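Local coordinates for protein cadherin-5 (Gallus gallus, PDB 3PPE) that mediates calcium-dependent, mainly homophilic adhesion between endothelial cells and helps couple actin fibres to their junctions, here represented by its two outermost extracellular cadherin domains, at residues S26-N32 with R79-E85; A67-A73 with S88-V94; V142-K148 with E177-K183. One frame throughout, in Å; residues are numbered along the deposited sequence. Where two conformers were deposited one is given.

Contact 1: S26-N32 with R79-E85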
loop_
_atom_site.group_PDB
_atom_site.type_symbol
_atom_site.label_atom_id
_atom_site.label_comp_id
_atom_site.label_asym_id
_atom_site.label_seq_id
_atom_site.Cartn_x
_atom_site.Cartn_y
_atom_site.Cartn_z
ATOM N N SER A 26 -7.819 -0.240 -15.309
ATOM C CA SER A 26 -8.302 0.153 -16.640
ATOM C C SER A 26 -9.800 0.266 -16.569
ATOM O O SER A 26 -10.434 -0.521 -15.890
ATOM C CB SER A 26 -7.996 -0.921 -17.674
ATOM O OG SER A 26 -8.859 -0.793 -18.805
ATOM N N SER A 27 -10.362 1.245 -17.269
ATOM C CA SER A 27 -11.819 1.423 -17.307
ATOM C C SER A 27 -12.550 0.412 -18.177
ATOM O O SER A 27 -13.764 0.609 -18.130
ATOM C CB SER A 27 -12.134 2.855 -17.722
ATOM O OG SER A 27 -11.894 3.025 -19.105
ATOM N N VAL A 28 -11.994 -0.483 -18.987
ATOM C CA VAL A 28 -12.797 -1.450 -19.726
ATOM C C VAL A 28 -13.485 -2.431 -18.783
ATOM O O VAL A 28 -13.062 -2.610 -17.641
ATOM C CB VAL A 28 -11.942 -2.239 -20.736
ATOM C CG1 VAL A 28 -10.945 -1.317 -21.421
ATOM C CG2 VAL A 28 -11.226 -3.388 -20.042
ATOM N N GLY A 29 -14.548 -3.064 -19.268
ATOM C CA GLY A 29 -15.467 -3.783 -18.405
ATOM C C GLY A 29 -15.866 -5.081 -19.079
ATOM O O GLY A 29 -16.783 -5.769 -18.630
ATOM N N ASN A 30 -15.175 -5.416 -20.163
ATOM C CA ASN A 30 -14.989 -6.808 -20.555
ATOM C C ASN A 30 -14.380 -7.612 -19.411
ATOM O O ASN A 30 -13.251 -7.356 -18.992
ATOM C CB ASN A 30 -14.014 -6.748 -21.732
ATOM C CG ASN A 30 -13.862 -8.084 -22.431
ATOM O OD1 ASN A 30 -14.140 -9.135 -21.854
ATOM N ND2 ASN A 30 -13.415 -8.051 -23.681
ATOM N N LYS A 31 -15.135 -8.584 -18.910
ATOM C CA LYS A 31 -14.690 -9.398 -17.786
ATOM C C LYS A 31 -14.074 -10.709 -18.263
ATOM O O LYS A 31 -13.858 -11.629 -17.473
ATOM C CB LYS A 31 -15.854 -9.680 -16.834
ATOM C CG LYS A 31 -15.845 -8.832 -15.573
ATOM C CD LYS A 31 -17.229 -8.279 -15.269
ATOM C CE LYS A 31 -17.150 -7.054 -14.373
ATOM N NZ LYS A 31 -16.535 -7.370 -13.054
ATOM N N ASN A 32 -13.792 -10.787 -19.559
ATOM C CA ASN A 32 -12.754 -11.677 -20.065
ATOM C C ASN A 32 -11.376 -11.023 -20.051
ATOM O O ASN A 32 -10.412 -11.572 -20.585
ATOM C CB ASN A 32 -13.097 -12.152 -21.478
ATOM C CG ASN A 32 -14.557 -12.531 -21.627
ATOM O OD1 ASN A 32 -15.404 -11.685 -21.916
ATOM N ND2 ASN A 32 -14.860 -13.808 -21.430
ATOM N N ARG A 79 -9.963 -14.534 -24.066
ATOM C CA ARG A 79 -10.618 -15.318 -25.107
ATOM C C ARG A 79 -9.763 -15.381 -26.368
ATOM O O ARG A 79 -9.530 -16.457 -26.919
ATOM C CB ARG A 79 -11.993 -14.732 -25.433
ATOM C CG ARG A 79 -12.973 -14.764 -24.272
ATOM C CD ARG A 79 -14.302 -14.135 -24.653
ATOM N NE ARG A 79 -14.160 -12.726 -25.007
ATOM C CZ ARG A 79 -15.145 -11.972 -25.485
ATOM N NH1 ARG A 79 -16.352 -12.492 -25.668
ATOM N NH2 ARG A 79 -14.925 -10.698 -25.780
ATOM N N ASN A 80 -9.298 -14.220 -26.821
ATOM C CA ASN A 80 -8.756 -14.086 -28.168
ATOM C C ASN A 80 -7.399 -13.390 -28.176
ATOM O O ASN A 80 -6.826 -13.137 -29.235
ATOM C CB ASN A 80 -9.737 -13.333 -29.068
ATOM C CG ASN A 80 -10.093 -11.963 -28.525
ATOM O OD1 ASN A 80 -9.398 -11.424 -27.664
ATOM N ND2 ASN A 80 -11.182 -11.392 -29.027
ATOM N N ASN A 81 -6.891 -13.083 -26.986
ATOM C CA ASN A 81 -5.572 -12.475 -26.850
ATOM C C ASN A 81 -5.484 -11.126 -27.556
ATOM O O ASN A 81 -4.409 -10.711 -27.989
ATOM C CB ASN A 81 -4.491 -13.418 -27.382
ATOM C CG ASN A 81 -4.028 -14.419 -26.342
ATOM O OD1 ASN A 81 -3.491 -14.046 -25.299
ATOM N ND2 ASN A 81 -4.236 -15.701 -26.620
ATOM N N ARG A 82 -6.621 -10.447 -27.668
ATOM C CA ARG A 82 -6.647 -9.073 -28.156
ATOM C C ARG A 82 -6.281 -8.089 -27.051
ATOM O O ARG A 82 -6.750 -8.207 -25.919
ATOM C CB ARG A 82 -8.026 -8.734 -28.726
ATOM C CG ARG A 82 -8.126 -7.339 -29.320
ATOM C CD ARG A 82 -9.485 -7.107 -29.962
ATOM N NE ARG A 82 -10.274 -6.120 -29.232
ATOM C CZ ARG A 82 -10.100 -4.807 -29.328
ATOM N NH1 ARG A 82 -9.162 -4.316 -30.124
ATOM N NH2 ARG A 82 -10.866 -3.982 -28.626
ATOM N N SER A 83 -5.439 -7.116 -27.388
ATOM C CA SER A 83 -5.171 -5.993 -26.497
ATOM C C SER A 83 -6.339 -5.013 -26.479
ATOM O O SER A 83 -6.744 -4.494 -27.519
ATOM C CB SER A 83 -3.888 -5.273 -26.914
ATOM O OG SER A 83 -2.759 -6.116 -26.766
ATOM N N LEU A 84 -6.877 -4.764 -25.289
ATOM C CA LEU A 84 -8.063 -3.965 -25.150
ATOM C C LEU A 84 -7.740 -2.469 -24.894
ATOM O O LEU A 84 -8.586 -1.612 -25.097
ATOM C CB LEU A 84 -8.897 -4.552 -24.014
ATOM C CG LEU A 84 -9.952 -5.662 -24.231
ATOM C CD1 LEU A 84 -9.946 -6.451 -25.586
ATOM C CD2 LEU A 84 -10.058 -6.574 -23.047
ATOM N N GLU A 85 -6.510 -2.164 -24.489
ATOM C CA GLU A 85 -6.078 -0.810 -24.210
ATOM C C GLU A 85 -4.705 -0.597 -24.787
ATOM O O GLU A 85 -3.980 -1.571 -24.994
ATOM C CB GLU A 85 -5.936 -0.600 -22.683
ATOM C CG GLU A 85 -7.249 -0.681 -21.900
ATOM C CD GLU A 85 -7.950 0.667 -21.799
ATOM O OE1 GLU A 85 -7.800 1.492 -22.716
ATOM O OE2 GLU A 85 -8.657 0.882 -20.799
#

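Contact 2: A67-A73 with S88-V94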
loop_
_atom_site.group_PDB
_atom_site.type_symbol
_atom_site.label_atom_id
_atom_site.label_comp_id
_atom_site.label_asym_id
_atom_site.label_seq_id
_atom_site.Cartn_x
_atom_site.Cartn_y
_atom_site.Cartn_z
ATOM N N ALA A 67 16.437 1.339 -6.833
ATOM C CA ALA A 67 15.535 2.261 -6.133
ATOM C C ALA A 67 14.164 2.393 -6.799
ATOM O O ALA A 67 13.210 2.937 -6.209
ATOM C CB ALA A 67 16.198 3.613 -5.995
ATOM N N GLU A 68 14.064 1.932 -8.039
ATOM C CA GLU A 68 12.784 1.977 -8.763
ATOM C C GLU A 68 12.820 1.036 -9.976
ATOM O O GLU A 68 13.896 0.613 -10.395
ATOM C CB GLU A 68 12.404 3.413 -9.168
ATOM C CG GLU A 68 13.302 3.991 -10.217
ATOM C CD GLU A 68 12.923 5.421 -10.608
ATOM O OE1 GLU A 68 12.756 6.274 -9.692
ATOM O OE2 GLU A 68 12.841 5.703 -11.824
ATOM N N TYR A 69 11.629 0.692 -10.479
ATOM C CA TYR A 69 11.433 -0.295 -11.538
ATOM C C TYR A 69 10.419 0.283 -12.539
ATOM O O TYR A 69 9.349 0.704 -12.142
ATOM C CB TYR A 69 10.875 -1.613 -10.985
ATOM C CG TYR A 69 11.775 -2.328 -9.977
ATOM C CD1 TYR A 69 11.798 -1.953 -8.621
ATOM C CD2 TYR A 69 12.598 -3.370 -10.380
ATOM C CE1 TYR A 69 12.663 -2.622 -7.686
ATOM C CE2 TYR A 69 13.421 -4.027 -9.475
ATOM C CZ TYR A 69 13.450 -3.654 -8.136
ATOM O OH TYR A 69 14.292 -4.326 -7.248
ATOM N N GLU A 70 10.792 0.278 -13.817
ATOM C CA GLU A 70 9.969 0.733 -14.935
ATOM C C GLU A 70 9.191 -0.452 -15.504
ATOM O O GLU A 70 9.779 -1.437 -15.958
ATOM C CB GLU A 70 10.873 1.369 -16.026
ATOM C CG GLU A 70 11.720 2.531 -15.465
ATOM C CD GLU A 70 12.360 3.437 -16.515
ATOM O OE1 GLU A 70 12.801 2.905 -17.555
ATOM O OE2 GLU A 70 12.425 4.695 -16.287
ATOM N N LEU A 71 7.873 -0.376 -15.444
ATOM C CA LEU A 71 7.058 -1.446 -15.989
ATOM C C LEU A 71 6.008 -0.898 -16.960
ATOM O O LEU A 71 5.798 0.312 -17.040
ATOM C CB LEU A 71 6.381 -2.239 -14.859
ATOM C CG LEU A 71 7.180 -3.267 -14.030
ATOM C CD1 LEU A 71 8.092 -2.582 -12.983
ATOM C CD2 LEU A 71 6.176 -4.115 -13.297
ATOM N N THR A 72 5.348 -1.801 -17.688
ATOM C CA THR A 72 4.289 -1.409 -18.605
ATOM C C THR A 72 3.114 -2.326 -18.370
ATOM O O THR A 72 3.281 -3.537 -18.266
ATOM C CB THR A 72 4.736 -1.473 -20.086
ATOM O OG1 THR A 72 5.827 -0.572 -20.262
ATOM C CG2 THR A 72 3.613 -1.032 -21.026
ATOM N N ALA A 73 1.937 -1.721 -18.248
ATOM C CA ALA A 73 0.718 -2.449 -17.998
ATOM C C ALA A 73 -0.092 -2.637 -19.286
ATOM O O ALA A 73 -0.109 -1.767 -20.150
ATOM C CB ALA A 73 -0.104 -1.718 -16.918
ATOM N N SER A 88 0.410 0.976 -20.774
ATOM C CA SER A 88 0.582 2.152 -19.914
ATOM C C SER A 88 1.857 1.971 -19.094
ATOM O O SER A 88 1.956 1.045 -18.292
ATOM C CB SER A 88 -0.635 2.322 -18.996
ATOM O OG SER A 88 -0.475 3.441 -18.160
ATOM N N LYS A 89 2.847 2.824 -19.350
ATOM C CA LYS A 89 4.081 2.834 -18.564
ATOM C C LYS A 89 3.877 3.385 -17.147
ATOM O O LYS A 89 3.189 4.374 -16.937
ATOM C CB LYS A 89 5.148 3.702 -19.257
ATOM C CG LYS A 89 5.684 3.172 -20.585
ATOM C CD LYS A 89 6.872 4.061 -21.066
ATOM C CE LYS A 89 6.462 5.153 -22.067
ATOM N NZ LYS A 89 6.855 4.872 -23.526
ATOM N N PHE A 90 4.558 2.777 -16.176
ATOM C CA PHE A 90 4.492 3.240 -14.806
ATOM C C PHE A 90 5.785 2.879 -14.099
ATOM O O PHE A 90 6.595 2.076 -14.602
ATOM C CB PHE A 90 3.223 2.715 -14.075
ATOM C CG PHE A 90 3.210 1.216 -13.800
ATOM C CD1 PHE A 90 2.878 0.302 -14.802
ATOM C CD2 PHE A 90 3.501 0.741 -12.525
ATOM C CE1 PHE A 90 2.861 -1.081 -14.550
ATOM C CE2 PHE A 90 3.488 -0.617 -12.244
ATOM C CZ PHE A 90 3.184 -1.548 -13.257
ATOM N N ILE A 91 5.988 3.468 -12.929
ATOM C CA ILE A 91 7.184 3.159 -12.151
ATOM C C ILE A 91 6.753 2.668 -10.781
ATOM O O ILE A 91 5.863 3.243 -10.158
ATOM C CB ILE A 91 8.141 4.396 -12.067
ATOM C CG1 ILE A 91 8.765 4.647 -13.458
ATOM C CG2 ILE A 91 9.210 4.205 -10.967
ATOM C CD1 ILE A 91 9.538 6.035 -13.665
ATOM N N ILE A 92 7.355 1.563 -10.355
ATOM C CA ILE A 92 7.248 1.110 -8.982
ATOM C C ILE A 92 8.472 1.709 -8.259
ATOM O O ILE A 92 9.609 1.369 -8.580
ATOM C CB ILE A 92 7.244 -0.458 -8.875
ATOM C CG1 ILE A 92 5.965 -1.075 -9.518
ATOM C CG2 ILE A 92 7.306 -0.839 -7.383
ATOM C CD1 ILE A 92 6.026 -2.616 -9.634
ATOM N N LYS A 93 8.219 2.593 -7.301
ATOM C CA LYS A 93 9.277 3.290 -6.522
ATOM C C LYS A 93 9.493 2.543 -5.227
ATOM O O LYS A 93 8.524 2.193 -4.572
ATOM C CB LYS A 93 8.790 4.697 -6.164
ATOM C CG LYS A 93 8.690 5.632 -7.359
ATOM C CD LYS A 93 9.968 6.464 -7.516
ATOM C CE LYS A 93 9.932 7.329 -8.794
ATOM N NZ LYS A 93 11.258 7.996 -8.994
ATOM N N VAL A 94 10.753 2.288 -4.850
ATOM C CA VAL A 94 11.048 1.619 -3.555
ATOM C C VAL A 94 11.300 2.745 -2.552
ATOM O O VAL A 94 12.248 3.516 -2.720
ATOM C CB VAL A 94 12.280 0.662 -3.639
ATOM C CG1 VAL A 94 12.534 -0.117 -2.286
ATOM C CG2 VAL A 94 12.098 -0.363 -4.821
HETATM O O HOH W 1 12.932 5.146 -4.655
#

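Contact 3: V142-K148 with E177-K183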
loop_
_atom_site.group_PDB
_atom_site.type_symbol
_atom_site.label_atom_id
_atom_site.label_comp_id
_atom_site.label_asym_id
_atom_site.label_seq_id
_atom_site.Cartn_x
_atom_site.Cartn_y
_atom_site.Cartn_z
ATOM N N VAL A 142 24.211 13.784 7.593
ATOM C CA VAL A 142 25.378 13.318 8.346
ATOM C C VAL A 142 25.758 14.400 9.358
ATOM O O VAL A 142 25.762 15.580 9.028
ATOM C CB VAL A 142 26.577 13.059 7.411
ATOM C CG1 VAL A 142 27.806 12.523 8.209
ATOM C CG2 VAL A 142 26.213 12.099 6.184
ATOM N N THR A 143 26.084 13.990 10.580
ATOM C CA THR A 143 26.608 14.868 11.632
ATOM C C THR A 143 27.931 14.260 12.149
ATOM O O THR A 143 28.177 13.074 11.972
ATOM C CB THR A 143 25.595 15.041 12.838
ATOM O OG1 THR A 143 25.494 13.811 13.542
ATOM C CG2 THR A 143 24.226 15.431 12.350
ATOM N N TYR A 144 28.795 15.077 12.744
ATOM C CA TYR A 144 30.143 14.645 13.095
ATOM C C TYR A 144 30.455 15.030 14.545
ATOM O O TYR A 144 30.022 16.072 14.999
ATOM C CB TYR A 144 31.152 15.357 12.182
ATOM C CG TYR A 144 31.027 15.038 10.703
ATOM C CD1 TYR A 144 30.191 15.787 9.878
ATOM C CD2 TYR A 144 31.719 13.962 10.146
ATOM C CE1 TYR A 144 30.061 15.494 8.495
ATOM C CE2 TYR A 144 31.602 13.654 8.733
ATOM C CZ TYR A 144 30.797 14.435 7.944
ATOM O OH TYR A 144 30.660 14.154 6.612
ATOM N N GLN A 145 31.264 14.206 15.221
ATOM C CA GLN A 145 31.699 14.475 16.566
ATOM C C GLN A 145 33.176 14.048 16.653
ATOM O O GLN A 145 33.585 13.064 16.032
ATOM C CB GLN A 145 30.781 13.656 17.521
ATOM C CG GLN A 145 31.077 13.729 19.011
ATOM C CD GLN A 145 30.144 12.791 19.865
ATOM O OE1 GLN A 145 29.371 11.950 19.324
ATOM N NE2 GLN A 145 30.251 12.917 21.192
ATOM N N ILE A 146 33.992 14.805 17.377
ATOM C CA ILE A 146 35.324 14.318 17.742
ATOM C C ILE A 146 35.191 13.587 19.080
ATOM O O ILE A 146 34.657 14.146 20.047
ATOM C CB ILE A 146 36.378 15.445 17.825
ATOM C CG1 ILE A 146 36.565 16.083 16.430
ATOM C CG2 ILE A 146 37.753 14.887 18.361
ATOM C CD1 ILE A 146 37.483 17.282 16.480
ATOM N N ILE A 147 35.621 12.326 19.118
ATOM C CA ILE A 147 35.418 11.514 20.310
ATOM C C ILE A 147 36.759 11.240 21.022
ATOM O O ILE A 147 36.795 10.679 22.120
ATOM C CB ILE A 147 34.651 10.170 19.990
ATOM C CG1 ILE A 147 35.423 9.295 19.013
ATOM C CG2 ILE A 147 33.191 10.422 19.453
ATOM C CD1 ILE A 147 34.692 7.936 18.746
ATOM N N LYS A 148 37.870 11.599 20.378
ATOM C CA LYS A 148 39.167 11.620 21.046
ATOM C C LYS A 148 39.934 12.820 20.534
ATOM O O LYS A 148 40.120 12.933 19.328
ATOM C CB LYS A 148 39.950 10.315 20.791
ATOM C CG LYS A 148 41.400 10.312 21.357
ATOM C CD LYS A 148 42.121 8.957 21.119
ATOM C CE LYS A 148 43.089 8.975 19.892
ATOM N NZ LYS A 148 44.506 9.486 20.130
ATOM N N GLU A 177 46.642 12.810 16.890
ATOM C CA GLU A 177 45.865 11.791 16.254
ATOM C C GLU A 177 44.506 11.840 16.913
ATOM O O GLU A 177 44.354 11.482 18.082
ATOM C CB GLU A 177 46.544 10.445 16.422
ATOM C CG GLU A 177 45.615 9.297 16.179
ATOM C CD GLU A 177 46.321 7.950 16.168
ATOM O OE1 GLU A 177 47.456 7.854 15.633
ATOM O OE2 GLU A 177 45.712 6.994 16.694
ATOM N N ILE A 178 43.517 12.362 16.188
ATOM C CA ILE A 178 42.200 12.503 16.773
ATOM C C ILE A 178 41.217 11.491 16.118
ATOM O O ILE A 178 41.432 11.024 14.998
ATOM C CB ILE A 178 41.671 13.987 16.710
ATOM C CG1 ILE A 178 41.307 14.312 15.274
ATOM C CG2 ILE A 178 42.714 15.001 17.367
ATOM C CD1 ILE A 178 40.467 15.595 15.070
ATOM N N ILE A 179 40.167 11.146 16.832
ATOM C CA ILE A 179 39.177 10.194 16.324
ATOM C C ILE A 179 37.864 10.910 16.086
ATOM O O ILE A 179 37.355 11.613 16.975
ATOM C CB ILE A 179 38.949 9.007 17.299
ATOM C CG1 ILE A 179 40.279 8.367 17.726
ATOM C CG2 ILE A 179 38.001 7.961 16.667
ATOM C CD1 ILE A 179 41.114 7.779 16.580
ATOM N N VAL A 180 37.331 10.750 14.878
ATOM C CA VAL A 180 36.067 11.368 14.537
ATOM C C VAL A 180 35.011 10.264 14.353
ATOM O O VAL A 180 35.334 9.121 14.026
ATOM C CB VAL A 180 36.234 12.347 13.302
ATOM C CG1 VAL A 180 36.628 11.590 12.031
ATOM C CG2 VAL A 180 34.988 13.233 13.078
ATOM N N LYS A 181 33.753 10.592 14.613
ATOM C CA LYS A 181 32.678 9.652 14.463
ATOM C C LYS A 181 31.565 10.387 13.712
ATOM O O LYS A 181 31.305 11.589 13.946
ATOM C CB LYS A 181 32.174 9.210 15.852
ATOM C CG LYS A 181 31.108 8.073 15.810
ATOM C CD LYS A 181 30.807 7.495 17.204
ATOM C CE LYS A 181 30.240 6.044 17.094
ATOM N NZ LYS A 181 29.641 5.599 18.440
ATOM N N ALA A 182 30.904 9.670 12.809
ATOM C CA ALA A 182 29.780 10.224 12.062
ATOM C C ALA A 182 28.486 9.482 12.381
ATOM O O ALA A 182 28.510 8.331 12.814
ATOM C CB ALA A 182 30.064 10.185 10.570
ATOM N N LYS A 183 27.359 10.149 12.160
ATOM C CA LYS A 183 26.076 9.677 12.671
ATOM C C LYS A 183 24.920 10.479 12.084
ATOM O O LYS A 183 24.829 11.691 12.278
ATOM C CB LYS A 183 26.048 9.754 14.199
ATOM C CG LYS A 183 24.670 9.543 14.804
ATOM C CD LYS A 183 24.750 9.374 16.314
ATOM C CE LYS A 183 25.306 10.621 16.980
ATOM N NZ LYS A 183 24.224 11.548 17.414
HETATM O O HOH W 2 22.995 12.676 14.938
#

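Contact 1: S26-N32 with R79-E85
Ser26 starts the contact by handing its hydroxyl to the Glu85 carboxylate: OG donates to OE2 over 2.6 Å, on the anti lone pair, the one facing away from the other carboxylate oxygen. With OG turned anti to the backbone N (chi1 159°), the same hydroxyl also accepts from the Val28 backbone N at 3.2 Å, so it closes an ST turn while gripping Glu85. Ser27 bonds to the second subunit, through its backbone and through OG to Asp1 N. Val28 follows, its CG1 methyl lying 3.2 Å from Glu85 OE2; the two side chains run past each other in opposite directions. Asn30 reaches across next. Its ND2 lies 3.7 Å from Leu84 CD2, and the same amide stands nearly perpendicular to the Arg79 guanidinium. Asn30 OD1 is used locally, accepting from the Asn32 backbone N at 2.8 Å in an Asx turn, while ND2 bonds to Asp77. Asn32 ends the walk by laying its amide flat on Arg79, the two planes 8° apart and Asn32 CG 3.4 Å from Arg79 NE. Arg79 is held from beyond the segments by a salt bridge from NH2 to Asp77, which thus serves both Asn30 and the arginine. Glu85 OE2 has a second donor as well, the backbone N of Asp1 of the second subunit, and Trp2 of that subunit packs on Ser26 and Glu85. Replacing Glu85 with an alanine would probably leave the Ser26 hydroxyl without its acceptor and the terminal amine of the partner's Asp1 without this carboxylate. This end of the first cadherin domain receives the partner's N-terminal segment, as in the strand-swapped dimer of classical cadherins.

Contact 2: A67-A73 with S88-V94
Tyr69 and Ile92 face each other across a hydrogen-bonded pair, each backbone N donating to the other's O; the bond from Ile92 N to Tyr69 O, 2.8 Å long, lies in the carbonyl plane. Leu71 and Phe90 repeat this reciprocal exchange, and so do Ala73 and Ser88, where Ala73 N meets Ser88 O with an N-H...O angle of 172°. At the other end Val94 N donates to Ala67 O, and a water sits between Ala67 O and Val94 O. The intervening residues bond outward instead: Glu70 N to the Glu40 carboxylate (OE2), the backbones of Glu70 and Thr72 to those of Glu40 and Glu38, Ile91 to the backbones of Asn5 and Met7, and Lys93 to that of Met7, while Lys89 O accepts from Asn5 ND2. This is the antiparallel hairpin of strands 68-77 and 82-95, conventionally F and G of the cadherin Greek-key sandwich, at the middle of a four-stranded sheet. One of its faces carries Glu68, Glu70, Thr72, Lys89, Ile91 and Lys93. There Lys93, bent at its second torsion (chi2 -94°), brings NZ to Glu68 OE1 in a salt bridge modelled at a doubtfully short 2.4 Å. Ile91 CG2 lies 3.8 Å from Glu68 CB. The other face, with Tyr69, Leu71, Ala73, Ser88, Phe90 and Ile92, is largely apolar. Leu71 CB sits over the Phe90 ring in a CH-pi contact, 4.0 Å from the centroid, while Val94 CG2 meets the edge of the Tyr69 ring at CE1, 3.7 Å away. Trp4 of the second subunit meets the Phe90 ring and donates its indole N-H to Ser88 OG, while the partner's Trp2 packs on Ala73 and Ser88.

Contact 3: V142-K148 with E177-K183
Thr143 holds OG1 between its own backbone N and carbonyl carbon (chi1 69°), which presents the hydroxyl to Lys183 O; OG1 donates over 2.6 Å in the plane of that carbonyl. A water donates to the same OG1 and accepts from Lys183 NZ, tying the two side chains together. At the far end Lys148 starts out extended and then bends at its third and fourth torsions (chi3 100°), which swings NZ across to donate to the backbone O of Glu177 at 2.9 Å. The Glu177 carboxylate is near but beyond a salt bridge, OE2 standing 4.4 Å from Lys148 NZ.

Between these ends Gln145 and Lys181 exchange two backbone bonds. Beyond Ile146 the register slips by one: Ile147 and Lys148 both face Ile179, a classic beta bulge. Ile179 O takes Ile147 N at 2.8 Å and, weakly, Lys148 N at 3.4 Å, while Ile179 N returns a bond to Lys148 O. Ile147 also lays its CG2 methyl 3.9 Å from Lys181 CB. On the opposite face Ile146 CD1 meets Ile178 CD1 at 3.7 Å, and the Tyr144 ring lies obliquely near Ala182.

In the second cadherin domain, strand 142-148 is the outermost strand of its sheet within this chain, and 175-184 lies between it and 194-202. The face bearing Tyr144, Ile146, Val180 and Ala182 turns to the other sheet of the sandwich: Tyr144 OH bonds to Ala128 N, and Ile146 packs on Phe153 and Val155 of strand 153-155.

Contacts 1 and 2 belong to the first cadherin domain and share strand 82-95; their centres are 22 Å apart, and both touch the second subunit, contact 1 meeting its N-terminal amine, Trp2 and Ile3, contact 2 its Trp2 and Trp4. Contact 3 lies in the second domain, on the other side of the calcium-filled linker, its centre about 40 Å from that of contact 2 and 61 Å from that of contact 1. Contacts 2 and 3 flank this linker: the side chains of Val94 and Val142 each come within about 7 Å of a bound calcium. Contact 2 thus touches the partner at its Ala73-Ser88 end and comes near the calcium sites at its Val94 end.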